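Local coordinates for flagellar motor switch protein FliG (Aquifex aeolicus, PDB 3HJL), which probably forms part of the rotor-mounted switch complex at the base of the bacterial flagellum, which sets the direction of flagellar rotation, at residues A12-V17 against L65-K70; N261-A266 against K288-D293. All blocks are in the same frame, centred on the assembly; numbering follows the deposited sequence.

Contact 1 of 2, residues A12-V17 against L65-K70; sequences AQKAAV and LDEIKK
Lys14 and Glu67 meet in a single salt bridge that spans two helices of the FliG N-terminal domain, 7-21 and 54-70; between segments 12-17 and 65-70 the closest CA atoms, those of Lys14 and Glu67, are 10.8 Å apart. Along 12-17, Ala12 packs on Leu45 of helix 36-47, and Lys14 is the one residue that touches 65-70. Its CG is anti to the carbonyl carbon (chi1 -81°) and the rest of the chain is extended, which carries NZ across the gap. There NZ donates to Glu67 OE1 at 2.8 Å, on the syn lone pair, the side of the other oxygen; Glu67 OE2 follows at 3.3 Å from NZ. The two side chains cross at about a right angle, the ammonium end meeting the carboxylate. NZ also forms a salt bridge with Glu63, one turn earlier on helix 54-70. Ala15 and Ala16 then turn to helix 36-47, and Val17 packs on Leu49, Leu64 and Ile85, well away from the bridge. An alanine in place of Lys14 would probably leave the carboxylates of Glu63 and Glu67 without the cation they share. With only 72 Å² buried between the segments, the chemistry implies an electrostatic tie at the surface, one ammonium answering two carboxylates.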
ATOM      1  N   ALA A  12     -15.961 -45.034 -15.088  1.00 56.87           N
ATOM      2  CA  ALA A  12     -16.035 -44.677 -16.520  1.00 49.75           C
ATOM      3  C   ALA A  12     -15.428 -43.311 -16.804  1.00 46.78           C
ATOM      4  O   ALA A  12     -14.789 -43.122 -17.836  1.00 54.97           O
ATOM      5  CB  ALA A  12     -17.471 -44.725 -17.013  1.00 39.47           C
ATOM      6  N   GLN A  13     -15.660 -42.353 -15.906  1.00 52.28           N
ATOM      7  CA  GLN A  13     -15.072 -41.009 -16.025  1.00 56.09           C
ATOM      8  C   GLN A  13     -13.543 -41.022 -15.888  1.00 50.91           C
ATOM      9  O   GLN A  13     -12.855 -40.286 -16.595  1.00 59.42           O
ATOM     10  CB  GLN A  13     -15.705 -40.041 -15.013  1.00 57.59           C
ATOM     11  CG  GLN A  13     -17.091 -39.527 -15.439  1.00 59.41           C
ATOM     12  CD  GLN A  13     -17.870 -38.821 -14.317  1.00 63.91           C
ATOM     13  OE1 GLN A  13     -17.661 -39.077 -13.127  1.00 60.61           O
ATOM     14  NE2 GLN A  13     -18.801 -37.958 -14.707  1.00 56.24           N
ATOM     15  N   LYS A  14     -13.025 -41.847 -14.979  1.00 56.30           N
ATOM     16  CA  LYS A  14     -11.576 -42.065 -14.864  1.00 64.72           C
ATOM     17  C   LYS A  14     -11.013 -42.634 -16.162  1.00 61.79           C
ATOM     18  O   LYS A  14     -10.011 -42.145 -16.658  1.00 64.85           O
ATOM     19  CB  LYS A  14     -11.231 -43.020 -13.715  1.00 68.84           C
ATOM     20  CG  LYS A  14     -11.195 -42.385 -12.348  1.00 76.91           C
ATOM     21  CD  LYS A  14     -10.707 -43.392 -11.310  1.00 78.97           C
ATOM     22  CE  LYS A  14     -10.404 -42.719  -9.982  1.00 85.44           C
ATOM     23  NZ  LYS A  14      -9.768 -43.659  -9.022  1.00 85.24           N
ATOM     24  N   ALA A  15     -11.638 -43.699 -16.670  1.00 62.19           N
ATOM     25  CA  ALA A  15     -11.263 -44.289 -17.964  1.00 57.06           C
ATOM     26  C   ALA A  15     -11.213 -43.229 -19.080  1.00 59.43           C
ATOM     27  O   ALA A  15     -10.271 -43.205 -19.876  1.00 56.56           O
ATOM     28  CB  ALA A  15     -12.230 -45.390 -18.338  1.00 46.64           C
ATOM     29  N   ALA A  16     -12.228 -42.362 -19.116  1.00 58.87           N
ATOM     30  CA  ALA A  16     -12.304 -41.260 -20.086  1.00 60.36           C
ATOM     31  C   ALA A  16     -11.121 -40.299 -19.961  1.00 57.18           C
ATOM     32  O   ALA A  16     -10.514 -39.918 -20.963  1.00 65.96           O
ATOM     33  CB  ALA A  16     -13.617 -40.493 -19.915  1.00 51.82           C
ATOM     34  N   VAL A  17     -10.798 -39.921 -18.726  1.00 58.27           N
ATOM     35  CA  VAL A  17      -9.690 -39.008 -18.462  1.00 54.75           C
ATOM     36  C   VAL A  17      -8.345 -39.666 -18.771  1.00 57.34           C
ATOM     37  O   VAL A  17      -7.479 -39.031 -19.367  1.00 56.29           O
ATOM     38  CB  VAL A  17      -9.715 -38.471 -17.010  1.00 60.71           C
ATOM     39  CG1 VAL A  17      -8.503 -37.584 -16.749  1.00 56.90           C
ATOM     40  CG2 VAL A  17     -11.013 -37.676 -16.746  1.00 45.00           C
ATOM     41  N   LEU A  65      -2.330 -41.181 -11.135  1.00 60.15           N
ATOM     42  CA  LEU A  65      -0.944 -41.489 -11.465  1.00 58.37           C
ATOM     43  C   LEU A  65      -0.422 -42.646 -10.606  1.00 57.68           C
ATOM     44  O   LEU A  65       0.186 -43.576 -11.130  1.00 65.46           O
ATOM     45  CB  LEU A  65      -0.068 -40.240 -11.303  1.00 62.64           C
ATOM     46  CG  LEU A  65       1.392 -40.292 -11.771  1.00 67.62           C
ATOM     47  CD1 LEU A  65       1.498 -40.606 -13.266  1.00 68.09           C
ATOM     48  CD2 LEU A  65       2.081 -38.969 -11.451  1.00 67.79           C
ATOM     49  N   ASP A  66      -0.684 -42.592  -9.300  1.00 57.21           N
ATOM     50  CA  ASP A  66      -0.286 -43.664  -8.371  1.00 59.74           C
ATOM     51  C   ASP A  66      -1.026 -44.980  -8.646  1.00 58.22           C
ATOM     52  O   ASP A  66      -0.462 -46.064  -8.500  1.00 56.44           O
ATOM     53  CB  ASP A  66      -0.543 -43.228  -6.922  1.00 62.82           C
ATOM     54  CG  ASP A  66      -0.073 -44.261  -5.903  1.00 66.71           C
ATOM     55  OD1 ASP A  66       1.117 -44.658  -5.944  1.00 62.32           O
ATOM     56  OD2 ASP A  66      -0.893 -44.663  -5.050  1.00 68.95           O
ATOM     57  N   GLU A  67      -2.285 -44.857  -9.050  1.00 65.06           N
ATOM     58  CA  GLU A  67      -3.165 -45.992  -9.330  1.00 67.51           C
ATOM     59  C   GLU A  67      -2.691 -46.776 -10.559  1.00 67.16           C
ATOM     60  O   GLU A  67      -2.613 -48.007 -10.520  1.00 67.98           O
ATOM     61  CB  GLU A  67      -4.600 -45.470  -9.547  1.00 66.18           C
ATOM     62  CG  GLU A  67      -5.706 -46.460  -9.298  1.00 71.79           C
ATOM     63  CD  GLU A  67      -7.048 -45.764  -9.075  1.00 77.51           C
ATOM     64  OE1 GLU A  67      -7.604 -45.194 -10.044  1.00 69.42           O
ATOM     65  OE2 GLU A  67      -7.542 -45.788  -7.924  1.00 84.74           O
ATOM     66  N   ILE A  68      -2.373 -46.057 -11.637  1.00 73.12           N
ATOM     67  CA  ILE A  68      -1.892 -46.681 -12.890  1.00 77.43           C
ATOM     68  C   ILE A  68      -0.433 -47.159 -12.827  1.00 79.76           C
ATOM     69  O   ILE A  68      -0.055 -48.059 -13.578  1.00 85.92           O
ATOM     70  CB  ILE A  68      -2.128 -45.777 -14.148  1.00 76.42           C
ATOM     71  CG1 ILE A  68      -1.245 -44.520 -14.128  1.00 76.96           C
ATOM     72  CG2 ILE A  68      -3.601 -45.440 -14.278  1.00 81.02           C
ATOM     73  CD1 ILE A  68      -1.780 -43.368 -14.976  1.00 78.58           C
ATOM     74  N   LYS A  69       0.387 -46.550 -11.965  1.00 79.20           N
ATOM     75  CA  LYS A  69       1.744 -47.065 -11.697  1.00 76.71           C
ATOM     76  C   LYS A  69       1.648 -48.415 -10.972  1.00 79.71           C
ATOM     77  O   LYS A  69       2.394 -49.347 -11.282  1.00 82.67           O
ATOM     78  CB  LYS A  69       2.569 -46.086 -10.850  1.00 76.67           C
ATOM     79  CG  LYS A  69       3.169 -44.905 -11.620  1.00 74.43           C
ATOM     80  CD  LYS A  69       4.043 -44.002 -10.715  1.00 76.64           C
ATOM     81  CE  LYS A  69       3.238 -43.319  -9.592  1.00 74.67           C
ATOM     82  NZ  LYS A  69       3.997 -42.270  -8.854  1.00 66.69           N
ATOM     83  N   LYS A  70       0.740 -48.500  -9.996  1.00 80.02           N
ATOM     84  CA  LYS A  70       0.460 -49.756  -9.284  1.00 78.49           C
ATOM     85  C   LYS A  70      -0.269 -50.779 -10.169  1.00 80.55           C
ATOM     86  O   LYS A  70      -0.167 -51.983  -9.933  1.00 90.46           O
ATOM     87  CB  LYS A  70      -0.337 -49.492  -7.999  1.00 75.44           C
ATOM     88  CG  LYS A  70       0.488 -48.834  -6.905  1.00 73.68           C
ATOM     89  CD  LYS A  70      -0.353 -48.471  -5.695  1.00 76.36           C
ATOM     90  CE  LYS A  70       0.513 -47.902  -4.578  1.00 77.52           C
ATOM     91  NZ  LYS A  70      -0.296 -47.399  -3.434  1.00 80.10           N
TER

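Contact 2 of 2, residues N261-A266 against K288-D293; sequences NTLMIA and KLFLED
Helix segments 261-266 and 288-293 cross at -62° with their axes 10.4 Å apart, and the CA atoms of Met264 and Phe290 mark the nearest backbone approach at 7.2 Å. A Met-aromatic contact fills this crossing, within the all-helical FliG C-terminal domain. Met264 CG sits over one face of the Phe290 ring, displaced toward its rim; it lies 3.5 Å from the ring centroid and 20° off the normal, which meets the geometry of a CH-pi contact. Met264 SD continues over the same ring at 4.6 Å from the centroid, so the thioether and the methylene before it both use the aromatic face. Phe290 reaches across because its CG is anti to the backbone N (chi1 -169°), and the two side chains slide past each other in opposite directions. Leu263 comes to the end of the ring obliquely, its CG 3.9 Å from Phe290 CZ, and itself leans on Phe278 of helix 272-279. Leu279 and Met282 also touch Phe290, while Leu297 packs on Met264, so the pair belongs to a larger apolar cluster. At the polar margin Asp293 offers Met264 its CB and backbone, whereas its carboxylate OD1 pairs with Lys260 in a salt bridge. Lys260 lies at the start of helix 260-268, so this charge pair ties the same two helices beside the buried apolar contact. The bend at chi3 of Met264 turns its methyl toward the second helix, and SD rests 3.6 Å from Asp293 CB.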
ATOM      1  N   ASN A 261      12.710  21.908  38.161  1.00 60.50           N
ATOM      2  CA  ASN A 261      13.603  21.184  37.251  1.00 64.86           C
ATOM      3  C   ASN A 261      12.999  21.080  35.848  1.00 65.57           C
ATOM      4  O   ASN A 261      13.701  21.277  34.854  1.00 58.00           O
ATOM      5  CB  ASN A 261      13.949  19.778  37.790  1.00 65.62           C
ATOM      6  CG  ASN A 261      14.692  19.814  39.135  1.00 76.78           C
ATOM      7  OD1 ASN A 261      15.450  20.744  39.426  1.00 80.38           O
ATOM      8  ND2 ASN A 261      14.479  18.783  39.953  1.00 78.08           N
ATOM      9  N   THR A 262      11.699  20.784  35.772  1.00 67.18           N
ATOM     10  CA  THR A 262      10.986  20.732  34.483  1.00 63.75           C
ATOM     11  C   THR A 262      11.036  22.080  33.767  1.00 58.54           C
ATOM     12  O   THR A 262      11.344  22.137  32.575  1.00 62.94           O
ATOM     13  CB  THR A 262       9.506  20.319  34.664  1.00 66.62           C
ATOM     14  OG1 THR A 262       9.440  19.055  35.336  1.00 71.41           O
ATOM     15  CG2 THR A 262       8.797  20.216  33.313  1.00 62.73           C
ATOM     16  N   LEU A 263      10.764  23.160  34.504  1.00 59.52           N
ATOM     17  CA  LEU A 263      10.803  24.518  33.934  1.00 59.36           C
ATOM     18  C   LEU A 263      12.221  24.927  33.501  1.00 56.67           C
ATOM     19  O   LEU A 263      12.388  25.556  32.470  1.00 63.79           O
ATOM     20  CB  LEU A 263      10.248  25.544  34.935  1.00 56.31           C
ATOM     21  CG  LEU A 263      10.040  26.966  34.394  1.00 58.91           C
ATOM     22  CD1 LEU A 263       8.991  26.957  33.292  1.00 54.11           C
ATOM     23  CD2 LEU A 263       9.660  27.946  35.496  1.00 49.41           C
ATOM     24  N   MET A 264      13.218  24.625  34.326  1.00 59.08           N
ATOM     25  CA  MET A 264      14.618  24.901  33.984  1.00 62.43           C
ATOM     26  C   MET A 264      15.014  24.254  32.669  1.00 60.24           C
ATOM     27  O   MET A 264      15.568  24.916  31.790  1.00 62.00           O
ATOM     28  CB  MET A 264      15.565  24.382  35.074  1.00 68.22           C
ATOM     29  CG  MET A 264      15.763  25.337  36.236  1.00 70.05           C
ATOM     30  SD  MET A 264      16.936  24.812  37.497  1.00 75.96           S
ATOM     31  CE  MET A 264      18.108  23.863  36.558  1.00 79.93           C
ATOM     32  N   ILE A 265      14.738  22.951  32.564  1.00 59.64           N
ATOM     33  CA  ILE A 265      15.064  22.149  31.381  1.00 62.08           C
ATOM     34  C   ILE A 265      14.337  22.666  30.138  1.00 57.24           C
ATOM     35  O   ILE A 265      14.947  22.806  29.075  1.00 59.08           O
ATOM     36  CB  ILE A 265      14.717  20.647  31.605  1.00 65.04           C
ATOM     37  CG1 ILE A 265      15.650  20.021  32.656  1.00 66.35           C
ATOM     38  CG2 ILE A 265      14.834  19.857  30.292  1.00 56.91           C
ATOM     39  CD1 ILE A 265      17.059  19.742  32.139  1.00 73.42           C
ATOM     40  N   ALA A 266      13.040  22.950  30.291  1.00 55.09           N
ATOM     41  CA  ALA A 266      12.212  23.541  29.225  1.00 57.91           C
ATOM     42  C   ALA A 266      12.775  24.852  28.705  1.00 53.83           C
ATOM     43  O   ALA A 266      12.719  25.121  27.499  1.00 59.15           O
ATOM     44  CB  ALA A 266      10.793  23.770  29.723  1.00 53.01           C
ATOM     45  N   LYS A 288      17.644  34.374  40.655  1.00 58.06           N
ATOM     46  CA  LYS A 288      19.103  34.266  40.671  1.00 54.66           C
ATOM     47  C   LYS A 288      19.553  32.807  40.815  1.00 57.53           C
ATOM     48  O   LYS A 288      20.414  32.350  40.062  1.00 61.85           O
ATOM     49  CB  LYS A 288      19.693  35.119  41.806  1.00 58.17           C
ATOM     50  CG  LYS A 288      21.235  35.120  41.883  1.00 61.18           C
ATOM     51  CD  LYS A 288      21.734  35.875  43.107  1.00 63.12           C
ATOM     52  CE  LYS A 288      23.135  35.436  43.509  1.00 63.81           C
ATOM     53  NZ  LYS A 288      23.553  36.053  44.799  1.00 70.29           N
ATOM     54  N   LEU A 289      18.984  32.095  41.790  1.00 50.45           N
ATOM     55  CA  LEU A 289      19.298  30.671  42.002  1.00 52.36           C
ATOM     56  C   LEU A 289      18.866  29.778  40.812  1.00 52.11           C
ATOM     57  O   LEU A 289      19.513  28.767  40.526  1.00 62.62           O
ATOM     58  CB  LEU A 289      18.662  30.171  43.320  1.00 51.88           C
ATOM     59  CG  LEU A 289      18.852  28.699  43.732  1.00 54.10           C
ATOM     60  CD1 LEU A 289      20.326  28.319  43.817  1.00 53.08           C
ATOM     61  CD2 LEU A 289      18.172  28.424  45.062  1.00 52.30           C
ATOM     62  N   PHE A 290      17.780  30.155  40.137  1.00 51.15           N
ATOM     63  CA  PHE A 290      17.252  29.403  38.983  1.00 54.45           C
ATOM     64  C   PHE A 290      18.227  29.435  37.802  1.00 55.68           C
ATOM     65  O   PHE A 290      18.506  28.399  37.182  1.00 58.27           O
ATOM     66  CB  PHE A 290      15.905  30.006  38.565  1.00 54.83           C
ATOM     67  CG  PHE A 290      15.135  29.188  37.566  1.00 58.40           C
ATOM     68  CD1 PHE A 290      15.256  29.434  36.199  1.00 59.71           C
ATOM     69  CD2 PHE A 290      14.179  28.274  37.996  1.00 62.83           C
ATOM     70  CE1 PHE A 290      14.496  28.733  35.282  1.00 54.22           C
ATOM     71  CE2 PHE A 290      13.406  27.578  37.084  1.00 56.14           C
ATOM     72  CZ  PHE A 290      13.572  27.805  35.724  1.00 56.75           C
ATOM     73  N   LEU A 291      18.711  30.635  37.484  1.00 59.50           N
ATOM     74  CA  LEU A 291      19.709  30.831  36.430  1.00 66.06           C
ATOM     75  C   LEU A 291      21.013  30.100  36.738  1.00 68.40           C
ATOM     76  O   LEU A 291      21.639  29.539  35.832  1.00 73.84           O
ATOM     77  CB  LEU A 291      20.005  32.322  36.239  1.00 66.42           C
ATOM     78  CG  LEU A 291      18.886  33.177  35.650  1.00 69.52           C
ATOM     79  CD1 LEU A 291      19.246  34.651  35.734  1.00 66.88           C
ATOM     80  CD2 LEU A 291      18.615  32.769  34.205  1.00 69.18           C
ATOM     81  N   GLU A 292      21.424  30.134  38.005  1.00 65.60           N
ATOM     82  CA  GLU A 292      22.638  29.445  38.451  1.00 63.31           C
ATOM     83  C   GLU A 292      22.504  27.928  38.341  1.00 65.45           C
ATOM     84  O   GLU A 292      23.412  27.254  37.840  1.00 68.22           O
ATOM     85  CB  GLU A 292      22.990  29.848  39.881  1.00 62.75           C
ATOM     86  CG  GLU A 292      23.523  31.273  39.989  1.00 64.38           C
ATOM     87  CD  GLU A 292      23.645  31.768  41.424  1.00 66.05           C
ATOM     88  OE1 GLU A 292      23.457  30.966  42.368  1.00 69.00           O
ATOM     89  OE2 GLU A 292      23.934  32.969  41.606  1.00 69.08           O
ATOM     90  N   ASP A 293      21.368  27.398  38.790  1.00 65.55           N
ATOM     91  CA  ASP A 293      21.081  25.970  38.650  1.00 66.28           C
ATOM     92  C   ASP A 293      20.888  25.545  37.181  1.00 70.10           C
ATOM     93  O   ASP A 293      21.138  24.385  36.858  1.00 69.11           O
ATOM     94  CB  ASP A 293      19.853  25.563  39.479  1.00 61.39           C
ATOM     95  CG  ASP A 293      20.099  25.636  40.979  1.00 70.32           C
ATOM     96  OD1 ASP A 293      19.136  25.960  41.704  1.00 75.09           O
ATOM     97  OD2 ASP A 293      21.239  25.373  41.438  1.00 67.78           O
TER

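The two contacts both join a pair of helices, yet share no element: contact 1 belongs to the N-terminal domain and contact 2 to the C-terminal one, on opposite sides of the chain's centre. Their centres are 89 Å apart and their nearest atoms about 73 Å, so neither touches the other. Contact 1 is a surface contact between a partly exposed and an exposed residue; contact 2 buries more than three times its area, and three of its four touching residues are buried. The chemistry follows: a salt bridge joins the segments in the first, aromatic and sulfur packing in the second, where the salt bridge is made with a residue just before the segment.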